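Exoribonuclease II, mitochondrial (PDB 6F3H) degrades RNA from its 3' end as the exoribonuclease component of the mitochondrial RNA degradosome, probably by metal-dependent hydrolysis. Local coordinates at residues R389-M395 with R515-N521; G630-N636 with S676-P682. The protein carries 1 engineered substitution. All blocks are in the same frame, centred on the assembly; numbering follows the deposited sequence.

The two contacts illustrate how a strand pairing takes its chemistry from its place in a fold. Both lie in the RNB domain, about 31 Å apart between centres, but share no secondary-structure element. Interaction 1 is partly buried at the margin of a mixed sheet, beside the end of strand 505-519. Its uneven backbone pairing is supplemented by arginines, aromatic rings meeting edge to face and a bridging water. Interaction 2 is a buried two-stranded antiparallel ladder; its centre lies about 14 Å from that of the chain, against about 35 Å for interaction 1. Regular backbone bonds hold it, aromatic, cysteine and serine side chains line one face, and R633 and S676 meet the RNA phosphates.

Interaction 1: R389-M395 with R515-N521; sequences RYDFGDM and RLGIVSN
At the edge of the mixed sheet of the RNB domain, R515 reaches out from strand 505-519 to the ring of Y390 in a cation-pi contact. R515 CZ stands 4.2 Å from the Y390 ring centroid, and the guanidinium is set nearly perpendicular to the ring (87°), so that NH1 points into its face. Y390 CG is anti to the backbone N (chi1 180°), which swings the ring to the side where R515 arrives. F392 CZ lies over one face of the same guanidinium, the two planes tilted against each other. The F392 ring in turn has the edge of Y390 over one face, while V519 CG1 lies 3.8 Å from F392 CD1. H425 and H427 of strand 421-429 meet F392 edge-to-face, tying this aromatic group to the interior of the sheet.

The backbones run parallel here, 390-391 being a short, weakly bonded strand at the margin of the sheet beside 505-519. The pairing is frayed: the bonds from Y390 N to L516 O and from I518 N to Y390 O are weak, whereas F392 N to I518 O is nearly straight at 3.0 Å. A bend at chi3 brings R389 NE to G517 O at 3.1 Å, with the acceptor in the guanidinium plane, as L516 CB lies over one face; NE also forms a salt bridge with E489.

Beyond F392 the chain makes a type II' turn to M395, with G393 taking the positive phi. One water donates to D391 OD1 and G393 O and accepts from S520 OG, bridging the segments. Past it, N521 ND2 donates to D394 O at 2.7 Å, and the N521 amide stacks against the D394 carboxylate, their planes 2° apart.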
loop_
_atom_site.group_PDB
_atom_site.type_symbol
_atom_site.label_atom_id
_atom_site.label_comp_id
_atom_site.label_asym_id
_atom_site.label_seq_id
_atom_site.Cartn_x
_atom_site.Cartn_y
_atom_site.Cartn_z
ATOM N N ARG A 389 1.436 32.551 -15.865
ATOM C CA ARG A 389 1.371 31.240 -16.487
ATOM C C ARG A 389 1.214 31.320 -17.999
ATOM O O ARG A 389 0.418 32.118 -18.505
ATOM C CB ARG A 389 0.183 30.494 -15.897
ATOM C CG ARG A 389 0.012 30.781 -14.429
ATOM C CD ARG A 389 -1.235 30.141 -13.904
ATOM N NE ARG A 389 -1.091 28.703 -13.793
ATOM C CZ ARG A 389 -0.505 28.107 -12.766
ATOM N NH1 ARG A 389 0.000 28.836 -11.777
ATOM N NH2 ARG A 389 -0.419 26.788 -12.735
ATOM N N TYR A 390 1.952 30.476 -18.723
ATOM C CA TYR A 390 1.757 30.339 -20.169
ATOM C C TYR A 390 0.335 29.889 -20.519
ATOM O O TYR A 390 -0.189 28.956 -19.915
ATOM C CB TYR A 390 2.759 29.328 -20.704
ATOM C CG TYR A 390 2.661 29.089 -22.187
ATOM C CD1 TYR A 390 1.726 28.203 -22.715
ATOM C CD2 TYR A 390 3.509 29.744 -23.068
ATOM C CE1 TYR A 390 1.637 27.983 -24.075
ATOM C CE2 TYR A 390 3.432 29.525 -24.429
ATOM C CZ TYR A 390 2.499 28.643 -24.925
ATOM O OH TYR A 390 2.430 28.424 -26.276
ATOM N N ASP A 391 -0.293 30.522 -21.517
ATOM C CA ASP A 391 -1.628 30.110 -21.949
ATOM C C ASP A 391 -1.577 29.376 -23.282
ATOM O O ASP A 391 -1.114 29.927 -24.286
ATOM C CB ASP A 391 -2.604 31.282 -22.065
ATOM C CG ASP A 391 -4.075 30.808 -22.158
ATOM O OD1 ASP A 391 -4.342 29.781 -22.825
ATOM O OD2 ASP A 391 -4.972 31.437 -21.543
ATOM N N PHE A 392 -2.130 28.162 -23.294
ATOM C CA PHE A 392 -2.227 27.312 -24.470
ATOM C C PHE A 392 -3.464 27.627 -25.297
ATOM O O PHE A 392 -3.654 27.054 -26.375
ATOM C CB PHE A 392 -2.238 25.851 -24.030
ATOM C CG PHE A 392 -0.982 25.427 -23.305
ATOM C CD1 PHE A 392 -0.875 25.578 -21.913
ATOM C CD2 PHE A 392 0.102 24.894 -24.005
ATOM C CE1 PHE A 392 0.304 25.200 -21.226
ATOM C CE2 PHE A 392 1.273 24.504 -23.339
ATOM C CZ PHE A 392 1.379 24.653 -21.949
ATOM N N GLY A 393 -4.291 28.537 -24.814
ATOM C CA GLY A 393 -5.432 28.983 -25.574
ATOM C C GLY A 393 -6.480 27.915 -25.750
ATOM O O GLY A 393 -6.933 27.275 -24.792
ATOM N N ASP A 394 -6.868 27.726 -26.999
ATOM C CA ASP A 394 -7.959 26.854 -27.370
ATOM C C ASP A 394 -7.430 25.518 -27.814
ATOM O O ASP A 394 -8.202 24.656 -28.233
ATOM C CB ASP A 394 -8.776 27.496 -28.494
ATOM C CG ASP A 394 -10.135 26.867 -28.659
ATOM O OD1 ASP A 394 -10.912 26.907 -27.686
ATOM O OD2 ASP A 394 -10.436 26.349 -29.765
HETATM N N MSE A 395 -6.128 25.344 -27.748
HETATM C CA MSE A 395 -5.555 24.058 -27.968
HETATM C C MSE A 395 -6.292 23.024 -27.141
HETATM O O MSE A 395 -6.496 23.216 -25.934
HETATM C CB MSE A 395 -4.103 24.078 -27.601
HETATM C CG MSE A 395 -3.525 22.717 -27.525
HETATM SE SE MSE A 395 -1.721 22.782 -26.828
HETATM C CE MSE A 395 -0.896 21.494 -28.050
ATOM N N ARG A 515 6.394 24.154 -17.527
ATOM C CA ARG A 515 5.784 25.474 -17.417
ATOM C C ARG A 515 4.494 25.407 -16.630
ATOM O O ARG A 515 3.782 24.402 -16.671
ATOM C CB ARG A 515 5.390 26.090 -18.751
ATOM C CG ARG A 515 6.488 26.571 -19.602
ATOM C CD ARG A 515 5.909 26.994 -20.944
ATOM N NE ARG A 515 6.067 25.937 -21.928
ATOM C CZ ARG A 515 5.416 25.882 -23.077
ATOM N NH1 ARG A 515 4.552 26.826 -23.402
ATOM N NH2 ARG A 515 5.639 24.876 -23.903
ATOM N N LEU A 516 4.177 26.507 -15.952
ATOM C CA LEU A 516 2.867 26.686 -15.340
ATOM C C LEU A 516 1.939 27.200 -16.418
ATOM O O LEU A 516 2.190 28.269 -16.971
ATOM C CB LEU A 516 2.921 27.684 -14.185
ATOM C CG LEU A 516 3.853 27.439 -12.981
ATOM C CD1 LEU A 516 3.650 28.518 -11.914
ATOM C CD2 LEU A 516 3.736 26.039 -12.364
ATOM N N GLY A 517 0.886 26.452 -16.734
ATOM C CA GLY A 517 0.078 26.826 -17.878
ATOM C C GLY A 517 -1.380 27.158 -17.623
ATOM O O GLY A 517 -1.803 27.295 -16.471
ATOM N N ILE A 518 -2.147 27.330 -18.706
ATOM C CA ILE A 518 -3.594 27.489 -18.663
ATOM C C ILE A 518 -4.136 26.791 -19.892
ATOM O O ILE A 518 -3.514 26.790 -20.958
ATOM C CB ILE A 518 -4.082 28.959 -18.649
ATOM C CG1 ILE A 518 -3.508 29.730 -17.480
ATOM C CG2 ILE A 518 -5.607 29.058 -18.580
ATOM C CD1 ILE A 518 -3.727 31.214 -17.600
ATOM N N VAL A 519 -5.307 26.192 -19.739
ATOM C CA VAL A 519 -5.961 25.468 -20.810
ATOM C C VAL A 519 -7.448 25.662 -20.598
ATOM O O VAL A 519 -7.894 25.976 -19.496
ATOM C CB VAL A 519 -5.599 23.968 -20.773
ATOM C CG1 VAL A 519 -4.111 23.750 -20.967
ATOM C CG2 VAL A 519 -6.035 23.393 -19.463
ATOM N N SER A 520 -8.228 25.505 -21.657
ATOM C CA SER A 520 -9.657 25.641 -21.416
ATOM C C SER A 520 -10.476 24.834 -22.398
ATOM O O SER A 520 -11.691 24.709 -22.237
ATOM C CB SER A 520 -10.070 27.108 -21.472
ATOM O OG SER A 520 -9.300 27.805 -22.439
ATOM N N ASN A 521 -9.842 24.263 -23.405
ATOM C CA ASN A 521 -10.585 23.504 -24.396
ATOM C C ASN A 521 -10.390 22.038 -24.074
ATOM O O ASN A 521 -9.351 21.464 -24.393
ATOM C CB ASN A 521 -10.106 23.831 -25.800
ATOM C CG ASN A 521 -10.894 23.098 -26.871
ATOM O OD1 ASN A 521 -12.034 22.666 -26.646
ATOM N ND2 ASN A 521 -10.287 22.948 -28.043
HETATM O O HOH W 1 -6.816 28.615 -22.287
#

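Interaction 2: G630-N636 with S676-P682. With nucleotides of chain C.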
loop_
_atom_site.group_PDB
_atom_site.type_symbol
_atom_site.label_atom_id
_atom_site.label_comp_id
_atom_site.label_asym_id
_atom_site.label_seq_id
_atom_site.Cartn_x
_atom_site.Cartn_y
_atom_site.Cartn_z
ATOM N N GLY A 630 13.503 14.944 -4.622
ATOM C CA GLY A 630 12.223 14.423 -5.053
ATOM C C GLY A 630 11.976 13.041 -4.481
ATOM O O GLY A 630 12.897 12.350 -4.051
ATOM N N VAL A 631 10.712 12.637 -4.539
ATOM C CA VAL A 631 10.269 11.321 -4.107
ATOM C C VAL A 631 10.204 10.418 -5.325
ATOM O O VAL A 631 9.301 10.546 -6.151
ATOM C CB VAL A 631 8.898 11.391 -3.442
ATOM C CG1 VAL A 631 8.548 10.036 -2.890
ATOM C CG2 VAL A 631 8.891 12.477 -2.396
ATOM N N TYR A 632 11.101 9.459 -5.396
ATOM C CA TYR A 632 11.143 8.563 -6.535
ATOM C C TYR A 632 10.376 7.303 -6.204
ATOM O O TYR A 632 10.027 7.055 -5.055
ATOM C CB TYR A 632 12.588 8.226 -6.917
ATOM C CG TYR A 632 13.440 9.450 -7.158
ATOM C CD1 TYR A 632 13.816 10.279 -6.109
ATOM C CD2 TYR A 632 13.846 9.796 -8.447
ATOM C CE1 TYR A 632 14.579 11.414 -6.326
ATOM C CE2 TYR A 632 14.611 10.940 -8.680
ATOM C CZ TYR A 632 14.981 11.748 -7.612
ATOM O OH TYR A 632 15.753 12.895 -7.790
ATOM N N ARG A 633 10.112 6.502 -7.228
ATOM C CA ARG A 633 9.505 5.199 -7.057
ATOM C C ARG A 633 10.453 4.211 -7.709
ATOM O O ARG A 633 10.759 4.340 -8.898
ATOM C CB ARG A 633 8.124 5.133 -7.703
ATOM C CG ARG A 633 7.684 3.696 -7.947
ATOM C CD ARG A 633 6.273 3.578 -8.467
ATOM N NE ARG A 633 5.418 4.621 -7.935
ATOM C CZ ARG A 633 4.208 4.882 -8.406
ATOM N NH1 ARG A 633 3.737 4.167 -9.428
ATOM N NH2 ARG A 633 3.486 5.868 -7.867
ATOM N N CYS A 634 10.899 3.217 -6.945
ATOM C CA CYS A 634 12.011 2.363 -7.331
ATOM C C CYS A 634 11.577 0.919 -7.274
ATOM O O CYS A 634 10.538 0.587 -6.708
ATOM C CB CYS A 634 13.238 2.572 -6.439
ATOM S SG CYS A 634 13.466 4.280 -5.956
ATOM N N TYR A 635 12.386 0.063 -7.882
ATOM C CA TYR A 635 12.124 -1.367 -7.851
ATOM C C TYR A 635 13.470 -2.048 -8.012
ATOM O O TYR A 635 14.148 -1.826 -9.021
ATOM C CB TYR A 635 11.145 -1.790 -8.951
ATOM C CG TYR A 635 10.873 -3.278 -8.987
ATOM C CD1 TYR A 635 11.832 -4.156 -9.451
ATOM C CD2 TYR A 635 9.669 -3.810 -8.556
ATOM C CE1 TYR A 635 11.623 -5.517 -9.473
ATOM C CE2 TYR A 635 9.455 -5.191 -8.572
ATOM C CZ TYR A 635 10.447 -6.034 -9.037
ATOM O OH TYR A 635 10.307 -7.404 -9.087
ATOM N N ASN A 636 13.830 -2.897 -7.041
ATOM C CA ASN A 636 15.136 -3.541 -7.022
ATOM C C ASN A 636 15.110 -4.915 -7.631
ATOM O O ASN A 636 16.070 -5.312 -8.291
ATOM C CB ASN A 636 15.663 -3.717 -5.602
ATOM C CG ASN A 636 16.090 -2.437 -4.969
ATOM O OD1 ASN A 636 16.162 -1.403 -5.623
ATOM N ND2 ASN A 636 16.376 -2.494 -3.670
ATOM N N SER A 676 7.427 -2.466 -5.642
ATOM C CA SER A 676 8.000 -1.150 -5.834
ATOM C C SER A 676 7.856 -0.351 -4.548
ATOM O O SER A 676 6.976 -0.602 -3.723
ATOM C CB SER A 676 7.347 -0.449 -7.033
ATOM O OG SER A 676 6.303 0.438 -6.659
ATOM N N PHE A 677 8.770 0.586 -4.363
ATOM C CA PHE A 677 8.826 1.352 -3.136
ATOM C C PHE A 677 9.263 2.766 -3.444
ATOM O O PHE A 677 9.990 3.003 -4.406
ATOM C CB PHE A 677 9.786 0.712 -2.105
ATOM C CG PHE A 677 11.217 0.565 -2.585
ATOM C CD1 PHE A 677 11.606 -0.538 -3.345
ATOM C CD2 PHE A 677 12.175 1.530 -2.281
ATOM C CE1 PHE A 677 12.925 -0.672 -3.785
ATOM C CE2 PHE A 677 13.495 1.399 -2.720
ATOM C CZ PHE A 677 13.869 0.304 -3.476
ATOM N N TYR A 678 8.816 3.695 -2.609
ATOM C CA TYR A 678 9.224 5.087 -2.687
ATOM C C TYR A 678 10.580 5.293 -2.026
ATOM O O TYR A 678 10.962 4.584 -1.093
ATOM C CB TYR A 678 8.163 5.995 -2.057
ATOM C CG TYR A 678 6.857 6.011 -2.855
ATOM C CD1 TYR A 678 6.804 6.603 -4.111
ATOM C CD2 TYR A 678 5.694 5.417 -2.375
ATOM C CE1 TYR A 678 5.632 6.615 -4.870
ATOM C CE2 TYR A 678 4.507 5.433 -3.130
ATOM C CZ TYR A 678 4.490 6.041 -4.378
ATOM O OH TYR A 678 3.356 6.092 -5.168
ATOM N N SER A 679 11.323 6.254 -2.552
ATOM C CA SER A 679 12.696 6.508 -2.166
ATOM C C SER A 679 12.963 7.995 -2.229
ATOM O O SER A 679 12.485 8.670 -3.146
ATOM C CB SER A 679 13.675 5.808 -3.107
ATOM O OG SER A 679 14.956 6.374 -2.990
ATOM N N PRO A 680 13.801 8.514 -1.337
ATOM C CA PRO A 680 14.160 9.933 -1.395
ATOM C C PRO A 680 15.304 10.233 -2.342
ATOM O O PRO A 680 15.677 11.403 -2.471
ATOM C CB PRO A 680 14.585 10.232 0.046
ATOM C CG PRO A 680 14.712 8.877 0.730
ATOM C CD PRO A 680 14.547 7.813 -0.293
ATOM N N PHE A 681 15.837 9.237 -3.031
ATOM C CA PHE A 681 16.885 9.497 -3.998
ATOM C C PHE A 681 16.729 8.530 -5.151
ATOM O O PHE A 681 16.164 7.444 -4.986
ATOM C CB PHE A 681 18.270 9.370 -3.365
ATOM C CG PHE A 681 18.388 8.223 -2.442
ATOM C CD1 PHE A 681 18.558 6.945 -2.939
ATOM C CD2 PHE A 681 18.321 8.419 -1.063
ATOM C CE1 PHE A 681 18.666 5.868 -2.075
ATOM C CE2 PHE A 681 18.427 7.353 -0.191
ATOM C CZ PHE A 681 18.600 6.072 -0.696
ATOM N N PRO A 682 17.232 8.888 -6.328
ATOM C CA PRO A 682 16.999 8.078 -7.528
ATOM C C PRO A 682 17.565 6.677 -7.411
ATOM O O PRO A 682 18.705 6.475 -6.993
ATOM C CB PRO A 682 17.729 8.861 -8.613
ATOM C CG PRO A 682 18.717 9.716 -7.862
ATOM C CD PRO A 682 18.007 10.101 -6.628
ATOM P P A C 3 4.767 -0.539 -9.965
ATOM O OP1 A C 3 5.614 0.596 -9.513
ATOM O OP2 A C 3 3.627 -0.956 -9.149
ATOM O "O5'" A C 3 4.196 -0.260 -11.427
ATOM C "C5'" A C 3 5.049 0.170 -12.472
ATOM C "C4'" A C 3 4.287 0.453 -13.744
ATOM O "O4'" A C 3 3.778 -0.786 -14.302
ATOM C "C3'" A C 3 3.056 1.342 -13.603
ATOM O "O3'" A C 3 3.377 2.719 -13.576
ATOM C "C2'" A C 3 2.204 0.920 -14.789
ATOM O "O2'" A C 3 2.660 1.495 -15.992
ATOM C "C1'" A C 3 2.495 -0.577 -14.836
ATOM N N9 A C 3 1.567 -1.255 -13.948
ATOM C C8 A C 3 1.716 -1.536 -12.622
ATOM N N7 A C 3 0.672 -2.117 -12.112
ATOM C C5 A C 3 -0.189 -2.184 -13.179
ATOM C C6 A C 3 -1.463 -2.694 -13.286
ATOM N N6 A C 3 -2.098 -3.250 -12.258
ATOM N N1 A C 3 -2.048 -2.598 -14.502
ATOM C C2 A C 3 -1.379 -2.034 -15.528
ATOM N N3 A C 3 -0.162 -1.513 -15.547
ATOM C C4 A C 3 0.344 -1.635 -14.320
ATOM P P U C 4 2.484 3.742 -12.734
ATOM O OP1 U C 4 3.194 5.028 -12.595
ATOM O OP2 U C 4 1.876 3.102 -11.554
ATOM O "O5'" U C 4 1.318 4.015 -13.743
ATOM C "C5'" U C 4 1.626 4.364 -15.068
ATOM C "C4'" U C 4 0.363 4.506 -15.825
ATOM O "O4'" U C 4 -0.206 3.192 -16.045
ATOM C "C3'" U C 4 -0.723 5.236 -15.076
ATOM O "O3'" U C 4 -0.552 6.637 -15.050
ATOM C "C2'" U C 4 -1.976 4.749 -15.779
ATOM O "O2'" U C 4 -2.131 5.390 -17.034
ATOM C "C1'" U C 4 -1.616 3.281 -16.026
ATOM N N1 U C 4 -2.143 2.409 -14.951
ATOM C C2 U C 4 -3.417 1.920 -15.148
ATOM O O2 U C 4 -4.069 2.157 -16.147
ATOM N N3 U C 4 -3.899 1.129 -14.146
ATOM C C4 U C 4 -3.240 0.799 -12.985
ATOM O O4 U C 4 -3.823 0.067 -12.179
ATOM C C5 U C 4 -1.921 1.352 -12.841
ATOM C C6 U C 4 -1.428 2.121 -13.805
ATOM P P G C 2 3.809 -4.801 -6.792
ATOM O OP1 G C 2 4.329 -3.656 -5.976
ATOM O OP2 G C 2 2.379 -5.211 -6.908
ATOM O "O5'" G C 2 4.258 -4.636 -8.301
ATOM C "C5'" G C 2 5.630 -4.597 -8.634
ATOM C "C4'" G C 2 5.834 -4.226 -10.076
ATOM O "O4'" G C 2 5.418 -5.305 -10.938
ATOM C "C3'" G C 2 5.046 -3.037 -10.571
ATOM O "O3'" G C 2 5.657 -1.828 -10.188
ATOM C "C2'" G C 2 5.019 -3.268 -12.072
ATOM O "O2'" G C 2 6.237 -2.878 -12.676
ATOM C "C1'" G C 2 4.917 -4.785 -12.141
ATOM N N9 G C 2 3.533 -5.196 -12.196
ATOM C C8 G C 2 2.877 -5.710 -11.111
ATOM N N7 G C 2 1.651 -5.994 -11.399
ATOM C C5 G C 2 1.535 -5.633 -12.734
ATOM C C6 G C 2 0.416 -5.724 -13.567
ATOM O O6 G C 2 -0.684 -6.155 -13.215
ATOM N N1 G C 2 0.685 -5.260 -14.872
ATOM C C2 G C 2 1.898 -4.760 -15.337
ATOM N N2 G C 2 1.930 -4.370 -16.646
ATOM N N3 G C 2 2.973 -4.674 -14.533
ATOM C C4 G C 2 2.696 -5.127 -13.271
#
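R633 and Y678 face each other as the non-hydrogen-bonded pair of a two-stranded antiparallel ladder, flanked by the hydrogen-bonded pairs Y632-S679 and C634-F677. Their side chains run side by side, and R633 NH2 makes a weak bond to Y678 OH at 2.7 Å. The other branch of the guanidinium, NH1, approaches U4 of chain C, whose OP2 lies near the guanidinium plane and takes a weak bond. S676 grips the RNA further along its backbone: OG donates to OP1 of A3 of chain C at 2.9 Å, and N makes a weak bond to OP1 of G2 of chain C. R633 and S676 thus touch three successive phosphates, two of them through weak bonds, consistent with the RNB-family habit of threading single-stranded RNA toward the active site.

Away from the phosphates, the ladder presents Y632, C634, F677 and S679. F677 CG sits between the backbone N and the carbonyl carbon (chi1 59°), a torsion that folds the ring back over its partner strand, where C634 CB lies above one face, 4.1 Å from the centroid. P682 makes a similar CH-pi contact over the Y632 ring, CD 3.6 Å from CZ. The N636 amide meets the rim of the F677 ring almost at right angles, while ND2 is anchored on L30 O.

Farther out, V732 of helix 725-761 packs on V631 and Y678, and Q736 OE1 accepts from Y678 N.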